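PDB 6BVD: light Chain from Clostridium botulinum, which is the zinc-dependent protease domain of the mosaic botulinum neurotoxin type HA and, as in related toxins, probably cleaves a neuronal SNARE protein. Local coordinates for residues Y124-E127 with E128-T131; A327-S330 with N331-S335; L382-I386 with Y387-D391; I407-D410 with I411-K415. All blocks are in the same frame, centred on the assembly; numbering follows the deposited sequence.

Overall arrangement
From the N terminus, contact 1 (124-131) turns the chain after helix 104-115 and leads it into strand 129-130, which pairs with strand 306-307. Contact 2 (327-335) closes the hairpin that follows helix 313-323; the centres of the two lie about 20 Å apart, on the same side of the chain's centre. Far off, about 48 Å from contact 1 centre to centre, contact 3 (382-391) folds the loop after strand 373-377 round a calcium ion at the junction with a second subunit. Contact 4 (407-415) joins edge strand 406-408 to helix 411-419. All four are local contacts in series; none encloses or crosses another.

Contact 1 of 4, residues Y124-E127 with E128-T131; sequences YTQE and EQFT
Glu128 folds back over Glu127, the residue before it, and the whole length of its side chain runs alongside that backbone. CB starts 3.7 Å from Glu127 C, and CG and CD keep much the same distance from that carbon. The chain bends at chi2 (79°), which swings the carboxylate round until OE1 lies 3.6 Å from Glu127 N and 3.8 Å from Gln126 CB. Glu127 sends its own carboxylate elsewhere, extended beyond CG, and packs on Arg300 and Lys303; these nearby positive charges would probably ease the closeness of two acids. The bend underneath is a type I beta turn from Gln126 to Gln129, closed by Gln129 N donating to Gln126 O at 3.2 Å. It delivers the chain into strand 129-130, which runs parallel to strand 306-307 and buries Phe130 against helix 313-323. The side chains of Gln126 and Gln129, at the two ends of the turn, lie side by side and point the same way, with their amide planes nearly perpendicular (85°). Further from the bend, Thr125 and Thr131 meet tip to tip, Thr125 CG2 being 4.0 Å from Thr131 CG2. A water bridges the two arms of the turn, 2.7 Å from Gln126 O and 2.6 Å from Gln129 O, and it also bonds to both threonine hydroxyls, the longer of these bonds going to Thr131 OG1 at 3.2 Å. Thr125 OG1 is gripped from a second quarter as well, by the backbone N of Asn122.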
loop_
_atom_site.group_PDB
_atom_site.type_symbol
_atom_site.label_atom_id
_atom_site.label_comp_id
_atom_site.label_asym_id
_atom_site.label_seq_id
_atom_site.Cartn_x
_atom_site.Cartn_y
_atom_site.Cartn_z
ATOM N N TYR A 124 21.945 -1.477 38.812
ATOM C CA TYR A 124 21.701 -2.262 40.021
ATOM C C TYR A 124 21.594 -3.767 39.776
ATOM O O TYR A 124 20.909 -4.455 40.544
ATOM C CB TYR A 124 20.421 -1.776 40.673
ATOM C CG TYR A 124 20.549 -0.348 41.155
ATOM C CD1 TYR A 124 21.742 0.120 41.702
ATOM C CD2 TYR A 124 19.509 0.540 41.016
ATOM C CE1 TYR A 124 21.869 1.467 42.149
ATOM C CE2 TYR A 124 19.635 1.881 41.448
ATOM C CZ TYR A 124 20.811 2.323 42.004
ATOM O OH TYR A 124 20.916 3.655 42.420
ATOM N N THR A 125 22.266 -4.272 38.736
ATOM C CA THR A 125 22.378 -5.733 38.530
ATOM C C THR A 125 23.865 -6.101 38.489
ATOM O O THR A 125 24.717 -5.224 38.316
ATOM C CB THR A 125 21.647 -6.223 37.239
ATOM O OG1 THR A 125 22.231 -5.636 36.069
ATOM C CG2 THR A 125 20.160 -5.897 37.270
ATOM N N GLN A 126 24.196 -7.377 38.717
ATOM C CA GLN A 126 25.589 -7.832 38.716
ATOM C C GLN A 126 26.277 -7.683 37.351
ATOM O O GLN A 126 25.738 -8.137 36.330
ATOM C CB GLN A 126 25.673 -9.309 39.144
ATOM C CG GLN A 126 25.244 -9.544 40.557
ATOM C CD GLN A 126 23.734 -9.717 40.688
ATOM O OE1 GLN A 126 22.993 -9.658 39.691
ATOM N NE2 GLN A 126 23.265 -9.918 41.923
ATOM N N GLU A 127 27.499 -7.149 37.364
ATOM C CA GLU A 127 28.253 -6.896 36.127
ATOM C C GLU A 127 28.609 -8.185 35.366
ATOM O O GLU A 127 28.671 -8.168 34.141
ATOM C CB GLU A 127 29.532 -6.118 36.431
ATOM C CG GLU A 127 29.239 -4.768 37.119
ATOM C CD GLU A 127 30.460 -3.870 37.241
ATOM O OE1 GLU A 127 31.420 -4.045 36.459
ATOM O OE2 GLU A 127 30.452 -2.977 38.120
ATOM N N GLU A 128 28.827 -9.280 36.097
ATOM C CA GLU A 128 29.216 -10.571 35.491
ATOM C C GLU A 128 28.084 -11.321 34.813
ATOM O O GLU A 128 28.283 -12.377 34.199
ATOM C CB GLU A 128 29.829 -11.498 36.559
ATOM C CG GLU A 128 31.018 -10.921 37.258
ATOM C CD GLU A 128 30.644 -9.920 38.345
ATOM O OE1 GLU A 128 29.444 -9.827 38.712
ATOM O OE2 GLU A 128 31.554 -9.188 38.783
ATOM N N GLN A 129 26.890 -10.774 34.908
ATOM C CA GLN A 129 25.691 -11.492 34.522
ATOM C C GLN A 129 24.905 -10.756 33.459
ATOM O O GLN A 129 24.755 -9.530 33.542
ATOM C CB GLN A 129 24.826 -11.698 35.757
ATOM C CG GLN A 129 23.830 -12.806 35.673
ATOM C CD GLN A 129 23.077 -12.981 36.976
ATOM O OE1 GLN A 129 22.754 -12.008 37.653
ATOM N NE2 GLN A 129 22.778 -14.229 37.323
ATOM N N PHE A 130 24.465 -11.489 32.439
ATOM C CA PHE A 130 23.385 -11.029 31.562
ATOM C C PHE A 130 22.074 -11.269 32.303
ATOM O O PHE A 130 21.684 -12.426 32.533
ATOM C CB PHE A 130 23.367 -11.766 30.212
ATOM C CG PHE A 130 24.296 -11.175 29.166
ATOM C CD1 PHE A 130 24.678 -9.834 29.214
ATOM C CD2 PHE A 130 24.812 -11.983 28.159
ATOM C CE1 PHE A 130 25.570 -9.313 28.246
ATOM C CE2 PHE A 130 25.681 -11.478 27.194
ATOM C CZ PHE A 130 26.055 -10.134 27.231
ATOM N N THR A 131 21.408 -10.188 32.709
ATOM C CA THR A 131 20.188 -10.280 33.499
ATOM C C THR A 131 18.904 -10.091 32.665
ATOM O O THR A 131 18.651 -9.025 32.074
ATOM C CB THR A 131 20.239 -9.267 34.646
ATOM O OG1 THR A 131 21.357 -9.591 35.471
ATOM C CG2 THR A 131 18.983 -9.316 35.463
HETATM O O HOH W 1 23.692 -7.492 34.657
HETATM O O HOH W 2 26.412 -7.093 32.644
#

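Contact 2 of 4, residues A327-S330 with N331-S335; sequences AKDS and NGVYS
Asp329 OD1 takes two backbone N-H groups from opposite faces of its carboxylate, Asn331 N at 2.8 Å and Val333 N at 3.0 Å. The other oxygen, OD2, accepts from a water at 2.7 Å, so the whole carboxylate is engaged and set beside Val333 CB. Asp329 also serves the turn through its backbone: Gly332 N donates to Asp329 O at 2.9 Å, and Asp329 N donates to Val333 O. With Gly332 at positive phi (82°), this is a type I turn with a G1 beta bulge, a common way to close a two-strand hairpin. Beyond the bulge, Ala327 and Ser335 form an antiparallel hydrogen-bonded pair, Ala327 N reaching Ser335 O at 2.9 Å and Ser335 N reaching Ala327 O at 3.0 Å. Lys328 and Tyr334, between that pair and the bulge, are non-hydrogen-bonded; the fully extended lysine runs beside the ring, CE lying 3.6 Å from Tyr334 OH. Two waters bridge Lys328 NZ to that hydroxyl, one of them only weakly held by the amine. Tyr334 packs on Lys317 and Glu321 of helix 313-323, Lys328 also touches Glu321, and Asn302, just past helix 280-301, accepts from Tyr334 N.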
loop_
_atom_site.group_PDB
_atom_site.type_symbol
_atom_site.label_atom_id
_atom_site.label_comp_id
_atom_site.label_asym_id
_atom_site.label_seq_id
_atom_site.Cartn_x
_atom_site.Cartn_y
_atom_site.Cartn_z
ATOM N N ALA A 327 35.124 -1.444 19.895
ATOM C CA ALA A 327 36.321 -2.134 19.419
ATOM C C ALA A 327 36.522 -3.455 20.183
ATOM O O ALA A 327 36.174 -3.536 21.351
ATOM C CB ALA A 327 37.528 -1.258 19.598
ATOM N N LYS A 328 37.061 -4.478 19.517
ATOM C CA LYS A 328 37.405 -5.760 20.153
ATOM C C LYS A 328 38.831 -6.148 19.807
ATOM O O LYS A 328 39.132 -6.321 18.629
ATOM C CB LYS A 328 36.443 -6.850 19.705
ATOM C CG LYS A 328 36.566 -8.166 20.465
ATOM C CD LYS A 328 35.645 -9.206 19.850
ATOM C CE LYS A 328 35.550 -10.486 20.695
ATOM N NZ LYS A 328 34.660 -11.484 20.028
ATOM N N ASP A 329 39.726 -6.249 20.787
ATOM C CA ASP A 329 41.126 -6.528 20.444
ATOM C C ASP A 329 41.369 -8.025 20.246
ATOM O O ASP A 329 40.427 -8.818 20.316
ATOM C CB ASP A 329 42.103 -5.917 21.476
ATOM C CG ASP A 329 42.090 -6.618 22.843
ATOM O OD1 ASP A 329 41.676 -7.793 22.962
ATOM O OD2 ASP A 329 42.561 -5.979 23.808
ATOM N N SER A 330 42.617 -8.393 19.971
ATOM C CA SER A 330 42.968 -9.770 19.625
ATOM C C SER A 330 42.771 -10.750 20.772
ATOM O O SER A 330 42.778 -11.962 20.562
ATOM C CB SER A 330 44.410 -9.854 19.132
ATOM O OG SER A 330 45.323 -9.398 20.114
ATOM N N ASN A 331 42.635 -10.224 21.984
ATOM C CA ASN A 331 42.338 -11.044 23.149
ATOM C C ASN A 331 40.865 -11.081 23.510
ATOM O O ASN A 331 40.508 -11.614 24.548
ATOM C CB ASN A 331 43.136 -10.544 24.355
ATOM C CG ASN A 331 44.600 -10.899 24.257
ATOM O OD1 ASN A 331 44.947 -12.019 23.877
ATOM N ND2 ASN A 331 45.470 -9.944 24.577
ATOM N N GLY A 332 40.013 -10.507 22.667
ATOM C CA GLY A 332 38.588 -10.505 22.922
ATOM C C GLY A 332 38.126 -9.404 23.875
ATOM O O GLY A 332 36.983 -9.435 24.347
ATOM N N VAL A 333 38.991 -8.419 24.143
ATOM C CA VAL A 333 38.652 -7.334 25.066
ATOM C C VAL A 333 37.943 -6.164 24.368
ATOM O O VAL A 333 38.409 -5.665 23.339
ATOM C CB VAL A 333 39.903 -6.830 25.806
ATOM C CG1 VAL A 333 39.566 -5.650 26.708
ATOM C CG2 VAL A 333 40.509 -7.978 26.634
ATOM N N TYR A 334 36.804 -5.758 24.932
ATOM C CA TYR A 334 35.981 -4.692 24.368
ATOM C C TYR A 334 36.403 -3.318 24.893
ATOM O O TYR A 334 36.760 -3.170 26.064
ATOM C CB TYR A 334 34.485 -4.930 24.658
ATOM C CG TYR A 334 33.950 -6.238 24.092
ATOM C CD1 TYR A 334 33.691 -6.382 22.734
ATOM C CD2 TYR A 334 33.673 -7.316 24.928
ATOM C CE1 TYR A 334 33.205 -7.582 22.203
ATOM C CE2 TYR A 334 33.185 -8.534 24.406
ATOM C CZ TYR A 334 32.951 -8.653 23.049
ATOM O OH TYR A 334 32.473 -9.854 22.529
ATOM N N SER A 335 36.344 -2.304 24.038
ATOM C CA SER A 335 36.577 -0.940 24.525
ATOM C C SER A 335 35.893 0.065 23.610
ATOM O O SER A 335 35.438 -0.302 22.535
ATOM C CB SER A 335 38.066 -0.638 24.602
ATOM O OG SER A 335 38.642 -0.606 23.303
HETATM O O HOH W 3 31.790 -10.226 19.989
HETATM O O HOH W 4 34.054 -12.126 23.251
HETATM O O HOH W 5 43.720 -7.346 25.796
#

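Contact 3 of 4, residues L382-I386 with Y387-D391; sequences LDDSI and YTEVD. With CA (calcium ion), chain C.
Asp384 and Glu389 share one calcium ion, each through both carboxylate oxygens, their planes inclined at 41°. Asp384 OD2 lies 2.3 Å from the metal; Glu389 binds less evenly, OE1 at 2.5 Å and OE2 at 2.8 Å from the calcium. Four more ligand atoms lie outside the loop; Asp384 and Glu389 of the second subunit are among the groups that supply them, so the ion bridges the two chains. Lys95 of its own chain donates to Asp384 OD1 and Lys95 of the second subunit to OD2, so each oxygen meets both the calcium and an ammonium group, which would probably hold the carboxylate in its charged form. Backbone bonds shape the loop between the two acids: Asp383 O accepts from Ile386 N at 2.8 Å and from Tyr387 N at 3.0 Å. Side-chain bonds brace the chain beside each acid. Asp383 OD1 takes Ser385 N at 2.9 Å, an Asx turn, and Ser385 OG at 2.7 Å from the same face of the carboxylate, while OD2 forms a salt bridge with Arg425. Thr388 OG1 accepts from Asp391 N at 3.0 Å, an ST motif that wraps round Glu389. The Tyr387 hydroxyl bonds Asp221. Van der Waals contacts complete the loop: the Thr388 CG2 methyl presses on Asp384 O, and Tyr387, with CG anti to its N (chi1 -177°), carries its ring away from the calcium to meet Phe393 edge-to-face.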
loop_
_atom_site.group_PDB
_atom_site.type_symbol
_atom_site.label_atom_id
_atom_site.label_comp_id
_atom_site.label_asym_id
_atom_site.label_seq_id
_atom_site.Cartn_x
_atom_site.Cartn_y
_atom_site.Cartn_z
ATOM N N LEU A 382 -8.211 5.460 6.684
ATOM C CA LEU A 382 -8.249 4.139 6.039
ATOM C C LEU A 382 -8.690 4.168 4.575
ATOM O O LEU A 382 -8.510 3.185 3.874
ATOM C CB LEU A 382 -9.187 3.206 6.814
ATOM C CG LEU A 382 -8.662 2.713 8.160
ATOM C CD1 LEU A 382 -9.786 1.998 8.879
ATOM C CD2 LEU A 382 -7.542 1.765 7.888
ATOM N N ASP A 383 -9.253 5.296 4.120
ATOM C CA ASP A 383 -9.741 5.486 2.752
ATOM C C ASP A 383 -8.624 5.951 1.798
ATOM O O ASP A 383 -8.147 7.092 1.903
ATOM C CB ASP A 383 -10.896 6.512 2.768
ATOM C CG ASP A 383 -11.625 6.650 1.430
ATOM O OD1 ASP A 383 -11.058 6.413 0.347
ATOM O OD2 ASP A 383 -12.796 7.070 1.465
ATOM N N ASP A 384 -8.250 5.092 0.843
ATOM C CA ASP A 384 -7.109 5.370 -0.038
ATOM C C ASP A 384 -7.361 6.537 -1.004
ATOM O O ASP A 384 -6.421 6.998 -1.649
ATOM C CB ASP A 384 -6.725 4.106 -0.831
ATOM C CG ASP A 384 -5.865 3.128 0.013
ATOM O OD1 ASP A 384 -4.908 3.578 0.662
ATOM O OD2 ASP A 384 -6.187 1.920 0.068
ATOM N N SER A 385 -8.607 7.001 -1.127
ATOM C CA SER A 385 -8.843 8.250 -1.881
ATOM C C SER A 385 -8.572 9.520 -1.047
ATOM O O SER A 385 -8.575 10.641 -1.600
ATOM C CB SER A 385 -10.280 8.309 -2.421
ATOM O OG SER A 385 -11.235 8.417 -1.391
ATOM N N ILE A 386 -8.335 9.357 0.262
ATOM C CA ILE A 386 -8.069 10.485 1.187
ATOM C C ILE A 386 -6.620 10.472 1.673
ATOM O O ILE A 386 -5.932 11.487 1.712
ATOM C CB ILE A 386 -9.017 10.423 2.436
ATOM C CG1 ILE A 386 -10.485 10.479 2.007
ATOM C CG2 ILE A 386 -8.642 11.480 3.492
ATOM C CD1 ILE A 386 -10.855 11.748 1.309
ATOM N N TYR A 387 -6.165 9.284 2.064
ATOM C CA TYR A 387 -4.866 9.118 2.646
ATOM C C TYR A 387 -4.276 7.789 2.171
ATOM O O TYR A 387 -4.929 6.763 2.308
ATOM C CB TYR A 387 -4.996 9.141 4.177
ATOM C CG TYR A 387 -3.707 9.057 4.924
ATOM C CD1 TYR A 387 -2.986 10.201 5.211
ATOM C CD2 TYR A 387 -3.228 7.835 5.424
ATOM C CE1 TYR A 387 -1.808 10.149 5.910
ATOM C CE2 TYR A 387 -2.037 7.780 6.145
ATOM C CZ TYR A 387 -1.339 8.941 6.403
ATOM O OH TYR A 387 -0.158 8.922 7.148
ATOM N N THR A 388 -3.073 7.787 1.612
ATOM C CA THR A 388 -2.472 6.514 1.159
ATOM C C THR A 388 -1.177 6.159 1.856
ATOM O O THR A 388 -0.454 7.043 2.371
ATOM C CB THR A 388 -2.153 6.518 -0.351
ATOM O OG1 THR A 388 -1.164 7.526 -0.655
ATOM C CG2 THR A 388 -3.426 6.716 -1.161
ATOM N N GLU A 389 -0.839 4.861 1.873
ATOM C CA GLU A 389 0.505 4.468 2.363
ATOM C C GLU A 389 1.654 5.222 1.678
ATOM O O GLU A 389 2.571 5.688 2.333
ATOM C CB GLU A 389 0.755 2.952 2.119
ATOM C CG GLU A 389 -0.147 2.009 2.956
ATOM C CD GLU A 389 -1.504 1.693 2.337
ATOM O OE1 GLU A 389 -1.894 2.206 1.238
ATOM O OE2 GLU A 389 -2.244 0.924 2.978
ATOM N N VAL A 390 1.625 5.290 0.353
ATOM C CA VAL A 390 2.766 5.799 -0.424
ATOM C C VAL A 390 2.860 7.334 -0.368
ATOM O O VAL A 390 3.976 7.880 -0.381
ATOM C CB VAL A 390 2.713 5.299 -1.924
ATOM C CG1 VAL A 390 1.449 5.772 -2.649
ATOM C CG2 VAL A 390 3.969 5.692 -2.724
ATOM N N ASP A 391 1.725 8.023 -0.313
ATOM C CA ASP A 391 1.764 9.529 -0.420
ATOM C C ASP A 391 1.120 10.323 0.707
ATOM O O ASP A 391 1.197 11.577 0.728
ATOM C CB ASP A 391 1.075 9.997 -1.731
ATOM C CG ASP A 391 1.800 9.544 -2.997
ATOM O OD1 ASP A 391 3.054 9.536 -3.026
ATOM O OD2 ASP A 391 1.091 9.180 -3.977
HETATM CA CA CA C . -4.217 1.260 1.043
#

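Contact 4 of 4, residues I407-D410 with I411-K415; sequences IGSD and INSIK
Ser413 OG is the polar hub where the chain enters helix 411-419. Ser409 OG lies 2.7 Å from Ser413 OG in a hydrogen bond that either hydroxyl could donate, and a water sits 2.5 Å from Ser413 OG, tying it to Ser409 N as well. Asp410 O is a further possible acceptor for the Ser413 hydroxyl proton, but that bond is not settled. The helix itself begins with Asp410 as N-cap. The carboxylate is placed between the backbone N and the carbonyl carbon (chi1 58°), and from there OD1 accepts Ser413 N at 2.9 Å in a nearly straight bond (169°), the N-H pointing nearly down the C-O axis of the carboxylate. Asp410 O then receives Ile414 N at 3.1 Å, the first bond of the helical repeat.

The apolar flank is formed by Ile414, whose CG1 passes 3.2 Å from Asp410 O and 4.3 Å from Gly408 CA, a position with no room for a side chain. Its CD1 crosses to Ile407, 4.1 Å from CG1 of that residue. Ile407 belongs to strand 406-408, an outermost strand of the five-stranded antiparallel sheet; together with Ile411 it packs on Leu217 and Phe376, so the helix starts against the sheet. A carboxylate that caps the first turn of a helix lies at the positive end of the helix dipole, which would probably favour the charged form of Asp410.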
loop_
_atom_site.group_PDB
_atom_site.type_symbol
_atom_site.label_atom_id
_atom_site.label_comp_id
_atom_site.label_asym_id
_atom_site.label_seq_id
_atom_site.Cartn_x
_atom_site.Cartn_y
_atom_site.Cartn_z
ATOM N N ILE A 407 -5.884 22.781 4.927
ATOM C CA ILE A 407 -7.271 22.588 5.326
ATOM C C ILE A 407 -8.065 23.896 5.412
ATOM O O ILE A 407 -9.246 23.892 5.745
ATOM C CB ILE A 407 -7.358 21.833 6.688
ATOM C CG1 ILE A 407 -6.527 22.540 7.750
ATOM C CG2 ILE A 407 -6.867 20.383 6.491
ATOM C CD1 ILE A 407 -6.672 21.949 9.184
ATOM N N GLY A 408 -7.433 25.016 5.108
ATOM C CA GLY A 408 -8.149 26.284 5.158
ATOM C C GLY A 408 -7.278 27.438 5.611
ATOM O O GLY A 408 -6.123 27.257 5.969
ATOM N N SER A 409 -7.845 28.638 5.635
ATOM C CA SER A 409 -7.072 29.818 5.971
ATOM C C SER A 409 -6.749 29.918 7.470
ATOM O O SER A 409 -5.598 30.145 7.836
ATOM C CB SER A 409 -7.817 31.070 5.489
ATOM O OG SER A 409 -9.061 31.177 6.154
ATOM N N ASP A 410 -7.754 29.781 8.329
ATOM C CA ASP A 410 -7.524 29.773 9.776
ATOM C C ASP A 410 -8.678 29.102 10.503
ATOM O O ASP A 410 -9.653 28.708 9.864
ATOM C CB ASP A 410 -7.326 31.210 10.290
ATOM C CG ASP A 410 -8.512 32.126 9.971
ATOM O OD1 ASP A 410 -9.557 31.639 9.485
ATOM O OD2 ASP A 410 -8.397 33.352 10.198
ATOM N N ILE A 411 -8.590 29.010 11.833
ATOM C CA ILE A 411 -9.609 28.320 12.622
ATOM C C ILE A 411 -10.969 28.980 12.392
ATOM O O ILE A 411 -11.975 28.302 12.177
ATOM C CB ILE A 411 -9.293 28.312 14.136
ATOM C CG1 ILE A 411 -8.094 27.408 14.440
ATOM C CG2 ILE A 411 -10.473 27.760 14.912
ATOM C CD1 ILE A 411 -8.372 25.924 14.201
ATOM N N ASN A 412 -10.991 30.309 12.432
ATOM C CA ASN A 412 -12.227 31.057 12.204
ATOM C C ASN A 412 -12.982 30.684 10.932
ATOM O O ASN A 412 -14.154 30.347 10.996
ATOM C CB ASN A 412 -11.923 32.554 12.155
ATOM C CG ASN A 412 -11.562 33.114 13.502
ATOM O OD1 ASN A 412 -12.017 32.612 14.536
ATOM N ND2 ASN A 412 -10.749 34.172 13.508
ATOM N N SER A 413 -12.312 30.709 9.785
ATOM C CA SER A 413 -12.973 30.365 8.525
ATOM C C SER A 413 -13.443 28.914 8.510
ATOM O O SER A 413 -14.554 28.609 8.070
ATOM C CB SER A 413 -12.048 30.617 7.338
ATOM O OG SER A 413 -11.020 29.651 7.293
ATOM N N ILE A 414 -12.576 28.024 8.987
ATOM C CA ILE A 414 -12.897 26.601 9.075
ATOM C C ILE A 414 -14.136 26.374 9.944
ATOM O O ILE A 414 -15.057 25.641 9.565
ATOM C CB ILE A 414 -11.703 25.796 9.643
ATOM C CG1 ILE A 414 -10.517 25.868 8.666
ATOM C CG2 ILE A 414 -12.108 24.350 9.921
ATOM C CD1 ILE A 414 -9.217 25.251 9.181
ATOM N N LYS A 415 -14.158 27.025 11.104
ATOM C CA LYS A 415 -15.262 26.883 12.036
ATOM C C LYS A 415 -16.569 27.343 11.391
ATOM O O LYS A 415 -17.605 26.692 11.542
ATOM C CB LYS A 415 -14.983 27.677 13.312
ATOM C CG LYS A 415 -15.748 27.205 14.534
ATOM C CD LYS A 415 -15.432 28.077 15.747
ATOM C CE LYS A 415 -13.935 28.120 16.030
ATOM N NZ LYS A 415 -13.597 29.077 17.128
HETATM O O HOH W 6 -10.991 28.088 5.353
#